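Adenine phosphoribosyltransferase (PDB 1QB7) probably catalyses the transfer of a phosphoribosyl group from 5-phospho-alpha-D-ribose 1-diphosphate to adenine, giving AMP and diphosphate in purine salvage. Local coordinates at residues K102-S113 with P125-G133. Residues are numbered along the deposited sequence; the frame is centred on the assembly and turned at random.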
loop_
_atom_site.group_PDB
_atom_site.type_symbol
_atom_site.label_atom_id
_atom_site.label_comp_id
_atom_site.label_asym_id
_atom_site.label_seq_id
_atom_site.Cartn_x
_atom_site.Cartn_y
_atom_site.Cartn_z
ATOM N N LYS A 102 -4.183 -5.278 -10.237
ATOM C CA LYS A 102 -5.028 -5.560 -11.389
ATOM C C LYS A 102 -4.363 -4.851 -12.567
ATOM O O LYS A 102 -3.644 -3.869 -12.373
ATOM C CB LYS A 102 -6.449 -5.032 -11.177
ATOM C CG LYS A 102 -7.284 -5.879 -10.233
ATOM C CD LYS A 102 -8.738 -5.436 -10.217
ATOM C CE LYS A 102 -9.553 -6.236 -9.197
ATOM N NZ LYS A 102 -9.480 -7.703 -9.454
ATOM N N ALA A 103 -4.586 -5.353 -13.778
ATOM C CA ALA A 103 -3.987 -4.780 -14.981
ATOM C C ALA A 103 -4.199 -3.277 -15.134
ATOM O O ALA A 103 -3.276 -2.556 -15.506
ATOM C CB ALA A 103 -4.482 -5.516 -16.228
ATOM N N ASP A 104 -5.393 -2.799 -14.795
ATOM C CA ASP A 104 -5.699 -1.377 -14.927
ATOM C C ASP A 104 -5.056 -0.459 -13.883
ATOM O O ASP A 104 -5.363 0.738 -13.826
ATOM C CB ASP A 104 -7.217 -1.148 -15.003
ATOM C CG ASP A 104 -7.949 -1.523 -13.718
ATOM O OD1 ASP A 104 -7.309 -1.932 -12.725
ATOM O OD2 ASP A 104 -9.193 -1.393 -13.705
ATOM N N LYS A 105 -4.165 -1.024 -13.070
ATOM C CA LYS A 105 -3.447 -0.270 -12.043
ATOM C C LYS A 105 -1.932 -0.386 -12.215
ATOM O O LYS A 105 -1.183 0.402 -11.639
ATOM C CB LYS A 105 -3.826 -0.756 -10.636
ATOM C CG LYS A 105 -5.247 -0.457 -10.216
ATOM C CD LYS A 105 -5.513 1.034 -10.205
ATOM C CE LYS A 105 -6.987 1.323 -9.963
ATOM N NZ LYS A 105 -7.446 0.733 -8.674
ATOM N N ASN A 106 -1.489 -1.359 -13.014
ATOM C CA ASN A 106 -0.063 -1.610 -13.248
ATOM C C ASN A 106 0.495 -1.056 -14.568
ATOM O O ASN A 106 -0.195 -1.051 -15.591
ATOM C CB ASN A 106 0.222 -3.119 -13.163
ATOM C CG ASN A 106 0.906 -3.522 -11.867
ATOM O OD1 ASN A 106 1.291 -2.670 -11.068
ATOM N ND2 ASN A 106 1.069 -4.827 -11.659
ATOM N N ALA A 107 1.768 -0.648 -14.542
ATOM C CA ALA A 107 2.457 -0.097 -15.714
ATOM C C ALA A 107 3.451 -1.077 -16.364
ATOM O O ALA A 107 3.965 -1.989 -15.707
ATOM C CB ALA A 107 3.172 1.205 -15.335
ATOM N N GLY A 108 3.720 -0.860 -17.653
ATOM C CA GLY A 108 4.637 -1.699 -18.413
ATOM C C GLY A 108 3.980 -2.921 -19.039
ATOM O O GLY A 108 2.748 -3.028 -19.068
ATOM N N LEU A 109 4.789 -3.802 -19.624
ATOM C CA LEU A 109 4.259 -5.036 -20.188
ATOM C C LEU A 109 3.950 -5.881 -18.966
ATOM O O LEU A 109 4.796 -6.031 -18.088
ATOM C CB LEU A 109 5.302 -5.754 -21.039
ATOM C CG LEU A 109 5.726 -5.077 -22.329
ATOM C CD1 LEU A 109 6.678 -6.003 -23.064
ATOM C CD2 LEU A 109 4.503 -4.774 -23.169
ATOM N N LEU A 110 2.747 -6.433 -18.904
ATOM C CA LEU A 110 2.351 -7.220 -17.746
ATOM C C LEU A 110 2.123 -8.690 -18.028
ATOM O O LEU A 110 1.971 -9.104 -19.176
ATOM C CB LEU A 110 1.057 -6.657 -17.156
ATOM C CG LEU A 110 0.886 -5.153 -16.952
ATOM C CD1 LEU A 110 -0.514 -4.905 -16.419
ATOM C CD2 LEU A 110 1.947 -4.603 -16.002
ATOM N N ILE A 111 2.126 -9.470 -16.952
ATOM C CA ILE A 111 1.846 -10.900 -17.000
ATOM C C ILE A 111 0.596 -11.017 -16.131
ATOM O O ILE A 111 0.596 -10.524 -15.006
ATOM C CB ILE A 111 2.958 -11.754 -16.330
ATOM C CG1 ILE A 111 4.322 -11.463 -16.962
ATOM C CG2 ILE A 111 2.613 -13.250 -16.447
ATOM C CD1 ILE A 111 5.471 -12.209 -16.311
ATOM N N ARG A 112 -0.474 -11.621 -16.649
ATOM C CA ARG A 112 -1.701 -11.772 -15.865
ATOM C C ARG A 112 -1.901 -13.198 -15.363
ATOM O O ARG A 112 -1.498 -14.158 -16.023
ATOM C CB ARG A 112 -2.931 -11.322 -16.660
ATOM C CG ARG A 112 -3.306 -12.229 -17.820
ATOM C CD ARG A 112 -4.675 -11.867 -18.377
ATOM N NE ARG A 112 -5.084 -12.756 -19.463
ATOM C CZ ARG A 112 -4.893 -12.497 -20.750
ATOM N NH1 ARG A 112 -4.307 -11.364 -21.121
ATOM N NH2 ARG A 112 -5.293 -13.366 -21.668
ATOM N N SER A 113 -2.521 -13.326 -14.192
ATOM C CA SER A 113 -2.786 -14.630 -13.594
ATOM C C SER A 113 -3.989 -15.310 -14.251
ATOM O O SER A 113 -4.741 -14.685 -14.996
ATOM C CB SER A 113 -3.008 -14.499 -12.083
ATOM O OG SER A 113 -4.178 -13.755 -11.794
ATOM N N PRO A 125 -13.422 -14.396 -9.082
ATOM C CA PRO A 125 -11.956 -14.403 -9.012
ATOM C C PRO A 125 -11.332 -13.176 -9.674
ATOM O O PRO A 125 -11.845 -12.666 -10.667
ATOM C CB PRO A 125 -11.593 -15.691 -9.749
ATOM C CG PRO A 125 -12.680 -15.806 -10.761
ATOM C CD PRO A 125 -13.904 -15.483 -9.952
ATOM N N GLU A 126 -10.222 -12.708 -9.116
ATOM C CA GLU A 126 -9.540 -11.533 -9.647
ATOM C C GLU A 126 -8.325 -11.891 -10.486
ATOM O O GLU A 126 -7.499 -12.711 -10.090
ATOM C CB GLU A 126 -9.074 -10.627 -8.509
ATOM C CG GLU A 126 -10.114 -10.352 -7.446
ATOM C CD GLU A 126 -9.545 -9.559 -6.286
ATOM O OE1 GLU A 126 -9.359 -8.336 -6.447
ATOM O OE2 GLU A 126 -9.273 -10.157 -5.221
ATOM N N VAL A 127 -8.239 -11.298 -11.668
ATOM C CA VAL A 127 -7.089 -11.513 -12.525
ATOM C C VAL A 127 -6.079 -10.474 -12.031
ATOM O O VAL A 127 -6.365 -9.276 -12.040
ATOM C CB VAL A 127 -7.432 -11.255 -14.007
ATOM C CG1 VAL A 127 -6.181 -11.369 -14.873
ATOM C CG2 VAL A 127 -8.495 -12.240 -14.468
ATOM N N MET A 128 -4.937 -10.942 -11.531
ATOM C CA MET A 128 -3.896 -10.054 -11.020
ATOM C C MET A 128 -2.663 -10.082 -11.917
ATOM O O MET A 128 -2.463 -11.028 -12.677
ATOM C CB MET A 128 -3.542 -10.438 -9.584
ATOM C CG MET A 128 -4.711 -10.308 -8.605
ATOM S SD MET A 128 -5.260 -8.601 -8.370
ATOM C CE MET A 128 -4.007 -8.014 -7.256
ATOM N N THR A 129 -1.838 -9.038 -11.829
ATOM C CA THR A 129 -0.643 -8.933 -12.664
ATOM C C THR A 129 0.604 -8.413 -11.950
ATOM O O THR A 129 0.553 -7.924 -10.822
ATOM C CB THR A 129 -0.866 -7.946 -13.853
ATOM O OG1 THR A 129 -0.925 -6.600 -13.356
ATOM C CG2 THR A 129 -2.154 -8.253 -14.602
ATOM N N ILE A 130 1.724 -8.549 -12.649
ATOM C CA ILE A 130 3.024 -8.032 -12.227
ATOM C C ILE A 130 3.654 -7.635 -13.560
ATOM O O ILE A 130 3.281 -8.168 -14.610
ATOM C CB ILE A 130 3.965 -9.076 -11.529
ATOM C CG1 ILE A 130 4.266 -10.253 -12.457
ATOM C CG2 ILE A 130 3.409 -9.499 -10.170
ATOM C CD1 ILE A 130 5.344 -11.164 -11.931
ATOM N N ARG A 131 4.563 -6.670 -13.533
ATOM C CA ARG A 131 5.216 -6.250 -14.759
ATOM C C ARG A 131 6.155 -7.362 -15.214
ATOM O O ARG A 131 6.852 -7.975 -14.407
ATOM C CB ARG A 131 6.003 -4.953 -14.544
ATOM C CG ARG A 131 6.503 -4.313 -15.842
ATOM C CD ARG A 131 7.481 -3.167 -15.597
ATOM N NE ARG A 131 8.735 -3.642 -15.020
ATOM C CZ ARG A 131 9.024 -3.638 -13.720
ATOM N NH1 ARG A 131 8.157 -3.159 -12.830
ATOM N NH2 ARG A 131 10.194 -4.108 -13.305
ATOM N N TYR A 132 6.120 -7.653 -16.505
ATOM C CA TYR A 132 6.965 -8.676 -17.099
ATOM C C TYR A 132 8.425 -8.332 -16.818
ATOM O O TYR A 132 8.873 -7.238 -17.140
ATOM C CB TYR A 132 6.723 -8.699 -18.611
ATOM C CG TYR A 132 7.494 -9.753 -19.360
ATOM C CD1 TYR A 132 8.779 -9.499 -19.836
ATOM C CD2 TYR A 132 6.930 -11.001 -19.614
ATOM C CE1 TYR A 132 9.484 -10.463 -20.550
ATOM C CE2 TYR A 132 7.622 -11.970 -20.327
ATOM C CZ TYR A 132 8.897 -11.698 -20.794
ATOM O OH TYR A 132 9.573 -12.653 -21.523
ATOM N N GLY A 133 9.146 -9.247 -16.182
ATOM C CA GLY A 133 10.551 -9.008 -15.897
ATOM C C GLY A 133 10.858 -8.408 -14.539
ATOM O O GLY A 133 12.023 -8.175 -14.226
HETATM O O HOH W 1 -10.150 -9.242 -12.390
HETATM O O HOH W 2 -6.181 -7.710 -14.190
HETATM O O HOH W 3 5.620 -1.893 -13.250
#
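Ile111 and Ile130 pair across a two-stranded antiparallel beta ribbon, the flexible-loop hairpin of the type I phosphoribosyltransferase fold, whose connecting loop is partly disordered here. Ile130 O accepts a hydrogen bond from Ile111 N at 2.9 Å, nearly in line with its C=O bond, and both side chains lie on the face covered by Leu160 of helix 152-163. With CG1 anti to its own carbonyl carbon (chi1 -56°), Ile111 reaches the Tyr132 ring, which its CG1 meets at CD2, 3.7 Å away. That tyrosine's hydroxyl leaves the ribbon for Glu233 of the second subunit; residues 110-112 also pair in parallel with a strand of that subunit, so the sheet runs on across the dimer interface.

On the other face sits Thr129. Its methyl CG2 packs against Arg112 CB, and Thr129 CG2 also lies 3.9 Å from Ala103 CB, while OG1 lies against Leu110 CD1. Asn106 ND2 donates to Thr129 OG1 over 3.2 Å, the oxygen standing 19° out of the amide plane; OG1 is also hydrogen-bonded to Arg101 O. Val127 and Arg112 run side by side in the same direction.

Toward the magnesium site, Lys102 crosses Glu126 at about a right angle in a salt bridge, Lys102 NZ donating to the anti lone pair of Glu126 OE1. At Ser113, the backbone N gives a hydrogen bond to Met128 O, and Ser113 OG, also hydrogen-bonded to Ser156 OG, accepts one from Met128 N at 2.9 Å.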